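Local coordinates for protein CHIR AB1 (Gallus gallus, PDB 2VSD) that serves as an avian Fc receptor, probably recognising the Fc region of chicken antibody through this extracellular immunoglobulin domain, at residues L37-T42 against G69-R74; A33-W38 against A56-A61; L8-S13 against D88-V93; P4-S9 against W82-S87. All coordinates share one frame; numbering follows the deposited sequence.

Interaction 1 (L37-T42 against G69-R74). With NAG (2-acetamido-2-deoxy-beta-D-glucopyranose), chain B.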
# COMPACT_ATOMS: atom_id res chain seq x y z
N LEU A 37 -7.41 -0.98 -0.53
CA LEU A 37 -8.31 -0.24 -1.39
C LEU A 37 -7.51 0.88 -2.04
O LEU A 37 -6.92 1.70 -1.33
CB LEU A 37 -9.50 0.35 -0.61
CG LEU A 37 -10.57 1.05 -1.49
CD1 LEU A 37 -11.43 0.02 -2.26
CD2 LEU A 37 -11.45 1.90 -0.59
N TRP A 38 -7.59 0.93 -3.37
CA TRP A 38 -6.83 1.88 -4.20
C TRP A 38 -7.81 2.82 -4.84
O TRP A 38 -8.92 2.40 -5.26
CB TRP A 38 -6.11 1.13 -5.31
CG TRP A 38 -4.94 0.36 -4.78
CD1 TRP A 38 -4.99 -0.72 -3.94
CD2 TRP A 38 -3.56 0.63 -5.05
NE1 TRP A 38 -3.68 -1.17 -3.69
CE2 TRP A 38 -2.80 -0.35 -4.35
CE3 TRP A 38 -2.89 1.58 -5.83
CZ2 TRP A 38 -1.40 -0.39 -4.38
CZ3 TRP A 38 -1.49 1.55 -5.88
CH2 TRP A 38 -0.75 0.56 -5.15
N LEU A 39 -7.42 4.10 -4.91
CA LEU A 39 -8.24 5.14 -5.56
C LEU A 39 -7.38 5.83 -6.62
O LEU A 39 -6.30 6.36 -6.29
CB LEU A 39 -8.75 6.15 -4.51
CG LEU A 39 -9.38 7.45 -5.04
CD1 LEU A 39 -10.54 7.14 -6.04
CD2 LEU A 39 -9.89 8.36 -3.92
N ASN A 40 -7.84 5.81 -7.89
CA ASN A 40 -7.10 6.47 -8.99
C ASN A 40 -5.65 5.98 -9.06
O ASN A 40 -4.71 6.76 -9.37
CB ASN A 40 -7.11 8.00 -8.83
CG ASN A 40 -8.50 8.61 -8.92
OD1 ASN A 40 -9.49 7.93 -9.24
ND2 ASN A 40 -8.57 9.91 -8.56
N GLY A 41 -5.45 4.70 -8.76
CA GLY A 41 -4.13 4.09 -8.93
C GLY A 41 -3.15 4.37 -7.80
O GLY A 41 -1.94 4.13 -7.94
N THR A 42 -3.66 4.87 -6.67
CA THR A 42 -2.84 5.11 -5.47
C THR A 42 -3.55 4.45 -4.28
O THR A 42 -4.77 4.50 -4.18
CB THR A 42 -2.67 6.64 -5.24
OG1 THR A 42 -1.92 7.22 -6.32
CG2 THR A 42 -1.99 6.95 -3.91
N GLY A 69 -14.07 8.86 -8.02
CA GLY A 69 -13.00 8.33 -8.87
C GLY A 69 -13.02 6.83 -8.99
O GLY A 69 -14.05 6.18 -8.74
N THR A 70 -11.88 6.28 -9.37
CA THR A 70 -11.83 4.86 -9.73
C THR A 70 -11.27 4.03 -8.58
O THR A 70 -10.09 4.16 -8.23
CB THR A 70 -10.98 4.63 -10.97
OG1 THR A 70 -11.44 5.51 -11.99
CG2 THR A 70 -11.13 3.15 -11.45
N TYR A 71 -12.14 3.22 -7.99
CA TYR A 71 -11.75 2.33 -6.89
C TYR A 71 -11.42 0.91 -7.35
O TYR A 71 -12.10 0.34 -8.20
CB TYR A 71 -12.83 2.27 -5.81
CG TYR A 71 -12.89 3.55 -4.99
CD1 TYR A 71 -13.67 4.64 -5.42
CD2 TYR A 71 -12.15 3.67 -3.81
CE1 TYR A 71 -13.74 5.82 -4.67
CE2 TYR A 71 -12.20 4.88 -3.05
CZ TYR A 71 -13.00 5.92 -3.50
OH TYR A 71 -13.05 7.10 -2.78
N GLN A 72 -10.37 0.35 -6.77
CA GLN A 72 -9.97 -1.03 -7.03
C GLN A 72 -9.50 -1.66 -5.75
O GLN A 72 -9.10 -0.94 -4.82
CB GLN A 72 -8.84 -1.08 -8.04
CG GLN A 72 -9.26 -0.73 -9.44
CD GLN A 72 -8.07 -0.52 -10.33
OE1 GLN A 72 -7.31 0.44 -10.16
NE2 GLN A 72 -7.85 -1.43 -11.27
N CYS A 73 -9.49 -2.99 -5.69
CA CYS A 73 -8.90 -3.65 -4.52
C CYS A 73 -7.91 -4.74 -4.95
O CYS A 73 -7.98 -5.24 -6.08
CB CYS A 73 -9.97 -4.15 -3.52
SG CYS A 73 -10.99 -5.55 -4.05
N ARG A 74 -6.97 -5.03 -4.03
CA ARG A 74 -5.82 -5.91 -4.25
C ARG A 74 -5.64 -6.62 -2.92
O ARG A 74 -5.90 -6.04 -1.86
CB ARG A 74 -4.62 -4.99 -4.49
CG ARG A 74 -3.32 -5.59 -4.82
CD ARG A 74 -2.45 -4.46 -5.25
NE ARG A 74 -1.09 -4.87 -5.58
CZ ARG A 74 -0.00 -4.51 -4.91
NH1 ARG A 74 -0.06 -3.75 -3.82
NH2 ARG A 74 1.16 -4.97 -5.34
C1 NAG B . -9.82 10.64 -8.59
C2 NAG B . -9.57 11.92 -7.77
C3 NAG B . -10.71 12.96 -7.89
C4 NAG B . -11.21 13.09 -9.34
C5 NAG B . -11.39 11.70 -9.97
C6 NAG B . -11.84 11.70 -11.44
C7 NAG B . -8.10 11.57 -5.81
C8 NAG B . -6.95 11.57 -6.73
N2 NAG B . -9.33 11.65 -6.35
O3 NAG B . -10.24 14.21 -7.37
O4 NAG B . -12.49 13.70 -9.45
O5 NAG B . -10.16 10.98 -9.91
O6 NAG B . -10.92 12.50 -12.19
O7 NAG B . -7.84 11.41 -4.59
O HOH W 1 -10.43 8.44 -12.13
O HOH W 2 -7.52 2.65 -8.37
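Leu39 lays its CD1 methyl over one face of the Tyr71 ring, 3.8 Å from the centroid and 18° off the normal, a CH-pi contact displaced toward the rim. Leu37 reaches the same ring with CD2, 3.7 Å from Tyr71 CD2, because its CG is anti to the backbone N (chi1 -175°) and the branch leans across to the next strand. This side is buried: Phe60 and Leu8 of the facing sheet also touch Tyr71, whose OH bonds to Asp67 O, the tyrosine corner of immunoglobulin domains. Replacing Tyr71 by alanine would probably leave both leucines without their shared surface and Asp67 O without its hydroxyl partner.

The other side is looser. Trp38 and Arg74 stand with ring and guanidinium planes 88° apart, CZ2 3.7 Å from NH1; Trp38 NE1 and Arg74 NH1 both bond to Gln36 OE1, and NH1 also makes a salt bridge with Asp46 of the second subunit. A water bonds Gly41 N, Thr70 O and Gln72 OE1.

The paired backbones (Trp38 N to Gln72 O, 2.8 Å) end in a side-chain substitute: Thr70 N donates to Asn40 OD1 over 2.9 Å. A water also donates to OD1, and ND2 is bonded covalently to C1 of the N-acetylglucosamine, which probably restrains the amide's rotation and the direction in which the glycan leaves the domain.

Interaction 2 (A33-W38 against A56-A61)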
# COMPACT_ATOMS: atom_id res chain seq x y z
N ALA A 33 -5.50 -12.51 4.86
CA ALA A 33 -4.84 -11.64 3.87
C ALA A 33 -4.94 -10.16 4.25
O ALA A 33 -5.84 -9.75 4.97
CB ALA A 33 -5.41 -11.88 2.47
N TRP A 34 -3.97 -9.39 3.78
CA TRP A 34 -4.01 -7.93 3.87
C TRP A 34 -4.74 -7.44 2.64
O TRP A 34 -4.40 -7.84 1.55
CB TRP A 34 -2.58 -7.34 3.94
CG TRP A 34 -2.10 -7.30 5.35
CD1 TRP A 34 -1.23 -8.19 5.96
CD2 TRP A 34 -2.48 -6.36 6.36
NE1 TRP A 34 -1.04 -7.83 7.27
CE2 TRP A 34 -1.82 -6.74 7.55
CE3 TRP A 34 -3.30 -5.23 6.37
CZ2 TRP A 34 -1.94 -6.01 8.72
CZ3 TRP A 34 -3.44 -4.52 7.54
CH2 TRP A 34 -2.76 -4.91 8.70
N VAL A 35 -5.77 -6.62 2.83
CA VAL A 35 -6.57 -6.18 1.68
C VAL A 35 -6.33 -4.69 1.49
O VAL A 35 -6.30 -3.96 2.48
CB VAL A 35 -8.05 -6.47 1.89
CG1 VAL A 35 -8.84 -6.16 0.62
CG2 VAL A 35 -8.26 -7.94 2.31
N GLN A 36 -6.15 -4.25 0.25
CA GLN A 36 -5.92 -2.83 -0.03
C GLN A 36 -7.04 -2.21 -0.85
O GLN A 36 -7.51 -2.84 -1.82
CB GLN A 36 -4.65 -2.69 -0.83
CG GLN A 36 -3.43 -3.23 -0.09
CD GLN A 36 -2.14 -3.12 -0.87
OE1 GLN A 36 -2.14 -3.00 -2.11
NE2 GLN A 36 -1.01 -3.19 -0.15
N LEU A 37 -7.41 -0.98 -0.53
CA LEU A 37 -8.31 -0.24 -1.39
C LEU A 37 -7.51 0.88 -2.04
O LEU A 37 -6.92 1.70 -1.33
CB LEU A 37 -9.50 0.35 -0.61
CG LEU A 37 -10.57 1.05 -1.49
CD1 LEU A 37 -11.43 0.02 -2.26
CD2 LEU A 37 -11.45 1.90 -0.59
N TRP A 38 -7.59 0.93 -3.37
CA TRP A 38 -6.83 1.88 -4.20
C TRP A 38 -7.81 2.82 -4.84
O TRP A 38 -8.92 2.40 -5.26
CB TRP A 38 -6.11 1.13 -5.31
CG TRP A 38 -4.94 0.36 -4.78
CD1 TRP A 38 -4.99 -0.72 -3.94
CD2 TRP A 38 -3.56 0.63 -5.05
NE1 TRP A 38 -3.68 -1.17 -3.69
CE2 TRP A 38 -2.80 -0.35 -4.35
CE3 TRP A 38 -2.89 1.58 -5.83
CZ2 TRP A 38 -1.40 -0.39 -4.38
CZ3 TRP A 38 -1.49 1.55 -5.88
CH2 TRP A 38 -0.75 0.56 -5.15
N ALA A 56 -13.38 -8.12 2.75
CA ALA A 56 -13.02 -7.01 3.63
C ALA A 56 -13.90 -5.87 3.15
O ALA A 56 -14.08 -5.72 1.96
CB ALA A 56 -11.56 -6.62 3.44
N GLU A 57 -14.46 -5.10 4.08
CA GLU A 57 -15.31 -3.96 3.71
C GLU A 57 -14.63 -2.69 4.17
O GLU A 57 -14.13 -2.63 5.30
CB GLU A 57 -16.68 -4.06 4.39
CG GLU A 57 -17.59 -5.07 3.73
CD GLU A 57 -19.03 -4.94 4.17
OE1 GLU A 57 -19.30 -4.27 5.19
OE2 GLU A 57 -19.91 -5.49 3.48
N PHE A 58 -14.59 -1.70 3.29
CA PHE A 58 -14.07 -0.40 3.64
C PHE A 58 -15.27 0.52 3.63
O PHE A 58 -15.81 0.82 2.56
CB PHE A 58 -13.05 0.07 2.58
CG PHE A 58 -11.88 -0.85 2.42
CD1 PHE A 58 -10.70 -0.64 3.15
CD2 PHE A 58 -11.95 -1.96 1.57
CE1 PHE A 58 -9.62 -1.49 3.01
CE2 PHE A 58 -10.87 -2.83 1.43
CZ PHE A 58 -9.71 -2.60 2.15
N SER A 59 -15.69 0.99 4.79
CA SER A 59 -16.83 1.89 4.86
C SER A 59 -16.32 3.23 5.32
O SER A 59 -15.56 3.30 6.30
CB SER A 59 -17.89 1.39 5.84
OG SER A 59 -18.46 0.18 5.39
N PHE A 60 -16.72 4.29 4.60
CA PHE A 60 -16.28 5.64 4.95
C PHE A 60 -17.28 6.70 4.51
O PHE A 60 -18.13 6.46 3.62
CB PHE A 60 -14.88 5.95 4.40
CG PHE A 60 -14.74 5.74 2.91
CD1 PHE A 60 -14.91 6.80 2.02
CD2 PHE A 60 -14.39 4.49 2.40
CE1 PHE A 60 -14.77 6.62 0.65
CE2 PHE A 60 -14.26 4.30 1.04
CZ PHE A 60 -14.42 5.35 0.16
N ALA A 61 -17.19 7.86 5.16
CA ALA A 61 -18.05 8.96 4.77
C ALA A 61 -17.44 9.67 3.57
O ALA A 61 -16.21 9.82 3.48
CB ALA A 61 -18.21 9.93 5.94
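Leu37 sets its CB squarely over the centre of the Phe58 ring, 3.8 Å from the centroid and only 1° off the normal, a CH-pi contact centred on the ring. Leu37 and Phe58 run past each other in opposite directions, which brings the tip of the leucine to the root of the phenylalanine: Leu37 CD2 lies 4.0 Å from Phe58 CB. The same methyl is the bump that enters the hollow between Phe58 and Phe60, touching Phe60 CE2 at 4.0 Å. Phe58 in turn pushes its far end, CZ, against the opposing backbone. Its CG is anti to the carbonyl carbon (chi1 -59°), and the ring edge arrives with Val35 O near its plane, 3.7 Å from CZ.

Beyond that edge Val35 turns to a smaller neighbour. The methyl of Ala56 nestles against the fork of the valine, CB to CG2 3.7 Å and CB to CG1 3.9 Å, while Val35 CG1 also borders Phe58 CZ. A serine in place of Phe58 would probably open a gap beneath Leu37 CB and leave Val35 CG1 without its aromatic neighbour.

The strand axes lie 8.5 Å apart and cross at -37°, too far for backbone pairing; each contact is made by a side chain, against either another side chain or the facing backbone. Val35 also touches Cys26 of the disulfide, and Phe60 touches Val22 and Leu24. Two sheets facing each other across such an apolar interior, at this shallow angle, are the hallmark of the immunoglobulin beta-sandwich.

Interaction 3 (L8-S13 against D88-V93)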
# COMPACT_ATOMS: atom_id res chain seq x y z
N LEU A 8 -14.87 -6.19 -6.56
CA LEU A 8 -15.17 -5.06 -5.68
C LEU A 8 -16.60 -4.64 -5.98
O LEU A 8 -17.03 -4.57 -7.16
CB LEU A 8 -14.17 -3.93 -5.95
CG LEU A 8 -14.20 -2.63 -5.12
CD1 LEU A 8 -13.97 -2.88 -3.64
CD2 LEU A 8 -13.19 -1.61 -5.74
N SER A 9 -17.37 -4.40 -4.92
CA SER A 9 -18.68 -3.81 -5.09
C SER A 9 -18.77 -2.50 -4.32
O SER A 9 -18.06 -2.29 -3.33
CB SER A 9 -19.78 -4.79 -4.68
OG SER A 9 -19.69 -5.09 -3.30
N LEU A 10 -19.65 -1.63 -4.78
CA LEU A 10 -19.89 -0.34 -4.14
C LEU A 10 -21.37 -0.17 -3.78
O LEU A 10 -22.23 -0.32 -4.66
CB LEU A 10 -19.43 0.76 -5.08
CG LEU A 10 -19.95 2.18 -4.81
CD1 LEU A 10 -19.30 2.76 -3.55
CD2 LEU A 10 -19.71 3.09 -6.02
N HIS A 11 -21.65 0.18 -2.52
CA HIS A 11 -23.05 0.41 -2.10
C HIS A 11 -23.07 1.60 -1.16
O HIS A 11 -22.30 1.64 -0.21
CB HIS A 11 -23.64 -0.80 -1.36
CG HIS A 11 -23.69 -2.05 -2.20
ND1 HIS A 11 -22.68 -2.99 -2.19
CD2 HIS A 11 -24.59 -2.47 -3.12
CE1 HIS A 11 -22.98 -3.96 -3.05
NE2 HIS A 11 -24.13 -3.67 -3.63
N PRO A 12 -23.95 2.59 -1.42
CA PRO A 12 -24.75 2.75 -2.62
C PRO A 12 -23.86 3.20 -3.79
O PRO A 12 -22.77 3.76 -3.56
CB PRO A 12 -25.70 3.89 -2.23
CG PRO A 12 -24.86 4.71 -1.25
CD PRO A 12 -24.17 3.68 -0.45
N SER A 13 -24.33 2.99 -5.01
CA SER A 13 -23.55 3.42 -6.18
C SER A 13 -24.22 4.56 -6.96
O SER A 13 -23.56 5.26 -7.72
CB SER A 13 -23.29 2.23 -7.11
OG SER A 13 -24.51 1.57 -7.38
N ASP A 88 -11.32 -5.50 -11.11
CA ASP A 88 -11.91 -4.62 -12.10
C ASP A 88 -12.38 -3.36 -11.34
O ASP A 88 -12.77 -3.47 -10.20
CB ASP A 88 -13.12 -5.29 -12.76
CG ASP A 88 -12.71 -6.41 -13.72
OD1 ASP A 88 -11.56 -6.39 -14.24
OD2 ASP A 88 -13.57 -7.27 -13.96
N PRO A 89 -12.37 -2.20 -11.99
CA PRO A 89 -12.66 -0.93 -11.29
C PRO A 89 -14.15 -0.72 -10.98
O PRO A 89 -15.05 -1.25 -11.70
CB PRO A 89 -12.15 0.12 -12.27
CG PRO A 89 -12.46 -0.50 -13.63
CD PRO A 89 -12.09 -1.98 -13.43
N VAL A 90 -14.43 0.05 -9.91
CA VAL A 90 -15.81 0.52 -9.66
C VAL A 90 -15.67 2.02 -9.46
O VAL A 90 -14.77 2.47 -8.73
CB VAL A 90 -16.45 -0.14 -8.43
CG1 VAL A 90 -17.92 0.30 -8.25
CG2 VAL A 90 -16.45 -1.68 -8.60
N GLU A 91 -16.53 2.79 -10.11
CA GLU A 91 -16.42 4.24 -10.09
C GLU A 91 -17.41 4.85 -9.08
O GLU A 91 -18.62 4.53 -9.11
CB GLU A 91 -16.69 4.76 -11.49
CG GLU A 91 -16.24 6.21 -11.69
CD GLU A 91 -14.75 6.38 -11.94
OE1 GLU A 91 -14.03 5.37 -12.16
OE2 GLU A 91 -14.30 7.54 -11.96
N LEU A 92 -16.87 5.67 -8.15
CA LEU A 92 -17.73 6.55 -7.30
C LEU A 92 -17.96 7.89 -8.00
O LEU A 92 -17.02 8.65 -8.30
CB LEU A 92 -17.07 6.76 -5.92
CG LEU A 92 -17.88 7.66 -4.98
CD1 LEU A 92 -19.30 7.02 -4.72
CD2 LEU A 92 -17.10 7.79 -3.70
N VAL A 93 -19.24 8.16 -8.28
CA VAL A 93 -19.63 9.34 -9.02
C VAL A 93 -20.44 10.15 -8.05
O VAL A 93 -21.37 9.64 -7.47
CB VAL A 93 -20.56 8.97 -10.22
CG1 VAL A 93 -20.99 10.27 -10.95
CG2 VAL A 93 -19.86 8.00 -11.16
O HOH W 3 -14.46 -5.46 -9.28
O HOH W 4 -20.95 5.76 -7.99
O HOH W 5 -23.59 7.98 -7.35
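Leu10 and Val90 meet from CB onward. Leu10 CB rests 3.5 Å from Val90 CG1, and CG continues past the same methyl at 4.4 Å. With CG anti to the backbone N (chi1 163°), the two branches are carried toward strand 90-92. There CD2 meets the backbone, 3.6 Å from Glu91 O, and lies 4.2 Å from Leu92 CD1; the other methyl, Leu10 CD1, stands 4.4 Å from Leu92 CD1. Val90 answers with its second branch, placing CG2 3.3 Å from Leu8 O, a snug fit of methyl against carbonyl.

Where side chains do not close the distance, water does. One water accepts from Leu8 N and donates to Asp88 O at 2.8 Å. At the far end two waters donate to Ser13 O: one reaches Glu91 O and Val93 N, the other Val93 O.

The first and last strands of the immunoglobulin beta-sandwich run side by side here, 26° apart with axes 7.6 Å distant, but not paired. Strand 7-11 edges its sheet, bonded to strand 21-27 through Ser9 with Arg25 and His11 with Thr23; strand 81-92 edges the other, bonded to strand 69-78 through Val90 with Tyr71 and Leu92 with Gly69.

Interaction 4 (P4-S9 against W82-S87). Unlike the reference sequence in segment 4-9: Gln5 (reference Arg). Unlike the reference sequence in segment 82-87: Asn85 (reference Lys), Gln86 (reference Lys).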
# COMPACT_ATOMS: atom_id res chain seq x y z
N PRO A 4 -6.38 -15.86 -7.14
CA PRO A 4 -7.56 -15.36 -7.87
C PRO A 4 -7.83 -13.85 -7.69
O PRO A 4 -7.87 -13.36 -6.56
CB PRO A 4 -8.71 -16.18 -7.28
CG PRO A 4 -8.20 -16.66 -5.97
CD PRO A 4 -6.75 -16.84 -6.10
N GLN A 5 -8.02 -13.16 -8.81
CA GLN A 5 -8.38 -11.73 -8.86
C GLN A 5 -9.57 -11.45 -7.95
O GLN A 5 -10.59 -12.17 -8.03
CB GLN A 5 -8.70 -11.33 -10.30
CG GLN A 5 -9.06 -9.85 -10.50
CD GLN A 5 -9.67 -9.54 -11.87
OE1 GLN A 5 -10.27 -10.40 -12.53
NE2 GLN A 5 -9.52 -8.30 -12.31
N PRO A 6 -9.47 -10.42 -7.07
CA PRO A 6 -10.62 -10.10 -6.23
C PRO A 6 -11.68 -9.32 -7.03
O PRO A 6 -11.40 -8.85 -8.12
CB PRO A 6 -10.02 -9.24 -5.12
CG PRO A 6 -8.86 -8.52 -5.80
CD PRO A 6 -8.32 -9.52 -6.81
N SER A 7 -12.88 -9.20 -6.48
CA SER A 7 -13.89 -8.33 -7.10
C SER A 7 -14.45 -7.34 -6.08
O SER A 7 -14.51 -7.62 -4.88
CB SER A 7 -15.01 -9.17 -7.72
OG SER A 7 -15.70 -9.83 -6.69
N LEU A 8 -14.87 -6.19 -6.56
CA LEU A 8 -15.17 -5.06 -5.68
C LEU A 8 -16.60 -4.64 -5.98
O LEU A 8 -17.03 -4.57 -7.16
CB LEU A 8 -14.17 -3.93 -5.95
CG LEU A 8 -14.20 -2.63 -5.12
CD1 LEU A 8 -13.97 -2.88 -3.64
CD2 LEU A 8 -13.19 -1.61 -5.74
N SER A 9 -17.37 -4.40 -4.92
CA SER A 9 -18.68 -3.81 -5.09
C SER A 9 -18.77 -2.50 -4.32
O SER A 9 -18.06 -2.29 -3.33
CB SER A 9 -19.78 -4.79 -4.68
OG SER A 9 -19.69 -5.09 -3.30
N TRP A 82 2.77 -13.66 -2.23
CA TRP A 82 1.92 -13.50 -3.39
C TRP A 82 1.06 -12.26 -3.24
O TRP A 82 0.60 -11.94 -2.15
CB TRP A 82 1.01 -14.73 -3.56
CG TRP A 82 1.67 -15.93 -4.27
CD1 TRP A 82 2.92 -15.96 -4.87
CD2 TRP A 82 1.08 -17.22 -4.52
NE1 TRP A 82 3.14 -17.21 -5.43
CE2 TRP A 82 2.04 -17.99 -5.23
CE3 TRP A 82 -0.16 -17.80 -4.19
CZ2 TRP A 82 1.79 -19.31 -5.64
CZ3 TRP A 82 -0.40 -19.13 -4.59
CH2 TRP A 82 0.57 -19.87 -5.30
N THR A 83 0.83 -11.60 -4.36
CA THR A 83 -0.16 -10.52 -4.45
C THR A 83 -1.14 -10.78 -5.59
O THR A 83 -0.76 -11.35 -6.62
CB THR A 83 0.50 -9.11 -4.61
OG1 THR A 83 -0.53 -8.11 -4.63
CG2 THR A 83 1.31 -9.02 -5.88
N SER A 84 -2.39 -10.37 -5.41
CA SER A 84 -3.36 -10.43 -6.50
C SER A 84 -3.11 -9.32 -7.49
O SER A 84 -2.37 -8.38 -7.21
CB SER A 84 -4.80 -10.33 -5.97
OG SER A 84 -5.10 -9.00 -5.56
N ASN A 85 -3.75 -9.41 -8.64
CA ASN A 85 -3.89 -8.24 -9.50
C ASN A 85 -4.99 -7.36 -8.89
O ASN A 85 -5.73 -7.81 -8.01
CB ASN A 85 -4.27 -8.66 -10.92
CG ASN A 85 -3.06 -9.12 -11.74
OD1 ASN A 85 -1.99 -8.48 -11.74
ND2 ASN A 85 -3.23 -10.23 -12.45
N GLN A 86 -5.06 -6.12 -9.34
CA GLN A 86 -6.20 -5.25 -9.01
C GLN A 86 -7.51 -5.86 -9.47
O GLN A 86 -7.58 -6.45 -10.55
CB GLN A 86 -6.05 -3.91 -9.69
CG GLN A 86 -4.93 -2.99 -9.16
CD GLN A 86 -5.12 -2.56 -7.73
OE1 GLN A 86 -6.16 -2.83 -7.11
NE2 GLN A 86 -4.10 -1.90 -7.17
N SER A 87 -8.56 -5.71 -8.66
CA SER A 87 -9.93 -5.95 -9.12
C SER A 87 -10.28 -5.11 -10.38
O SER A 87 -9.64 -4.10 -10.67
CB SER A 87 -10.90 -5.66 -7.97
OG SER A 87 -10.97 -4.26 -7.72
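Ser84 OG, 3.5 Å from Pro6 CD, is gripped by two polar groups: it donates to Asn85 O over 2.8 Å and accepts from Tyr75 N on the adjoining strand. Its chi1 of 74° places OG between the backbone N and carbonyl carbon, from where it reaches the next carbonyl from above the plane, 39° out of it. The proline ring brings CD and CG up to this polar corner, and CD also lies 3.3 Å from Asn85 O. Pro6 further touches Tyr75 and Cys26, the latter a half of the disulfide that ties the two sheets together.

In immunoglobulin-fold terms, the residues leading into the first strand, 7-11, here run alongside the last strand, 81-92, where that strand is interrupted. Gln5 makes the direct polar link between them. Extended throughout, with CG anti to the backbone N (chi1 -179°), it brings NE2 3.2 Å from Gln86 O, in the carbonyl plane on a lone pair and nearly in its own amide plane. NE2 also has a weak bond to Asp88 OD1. Gln5, Asn85 and Gln86 all differ from the reference sequence, but the acceptor at Gln86 is a backbone atom.

Ser87 fills the next position along. Its CB sits 3.2 Å from Pro6 O, and its CA makes a CA-H...O contact with that oxygen at 3.4 Å. Ser87 OG lies 3.7 Å from Leu8 CB and accepts from Cys73 N, while Ser87 O takes a bond from Gln72 NE2 of the same strand.

Interaction 1 joins two neighbours of the four-stranded sheet, and the other three contacts reach from that sheet to the three-stranded one. Interactions 1 and 2 share Leu37 and have centres about 10 Å apart; Tyr71 OH lies 3.7 Å from Phe60 CZ. Interactions 3 and 4 follow the same two edge strands, centres about 14 Å apart, and share Leu8, whose CD1 is 4.1 Å from Leu37 CD1 in the interior. Interaction 1 meets interaction 3 through Thr70 OG1 and Glu91 OE1 (2.6 Å), and interaction 4 through Cys73 O and Ser87 N (2.7 Å). The glycan belongs to interaction 1, while the side chain of Glu91 in interaction 3 is about 5 Å from an N-acetylglucosamine.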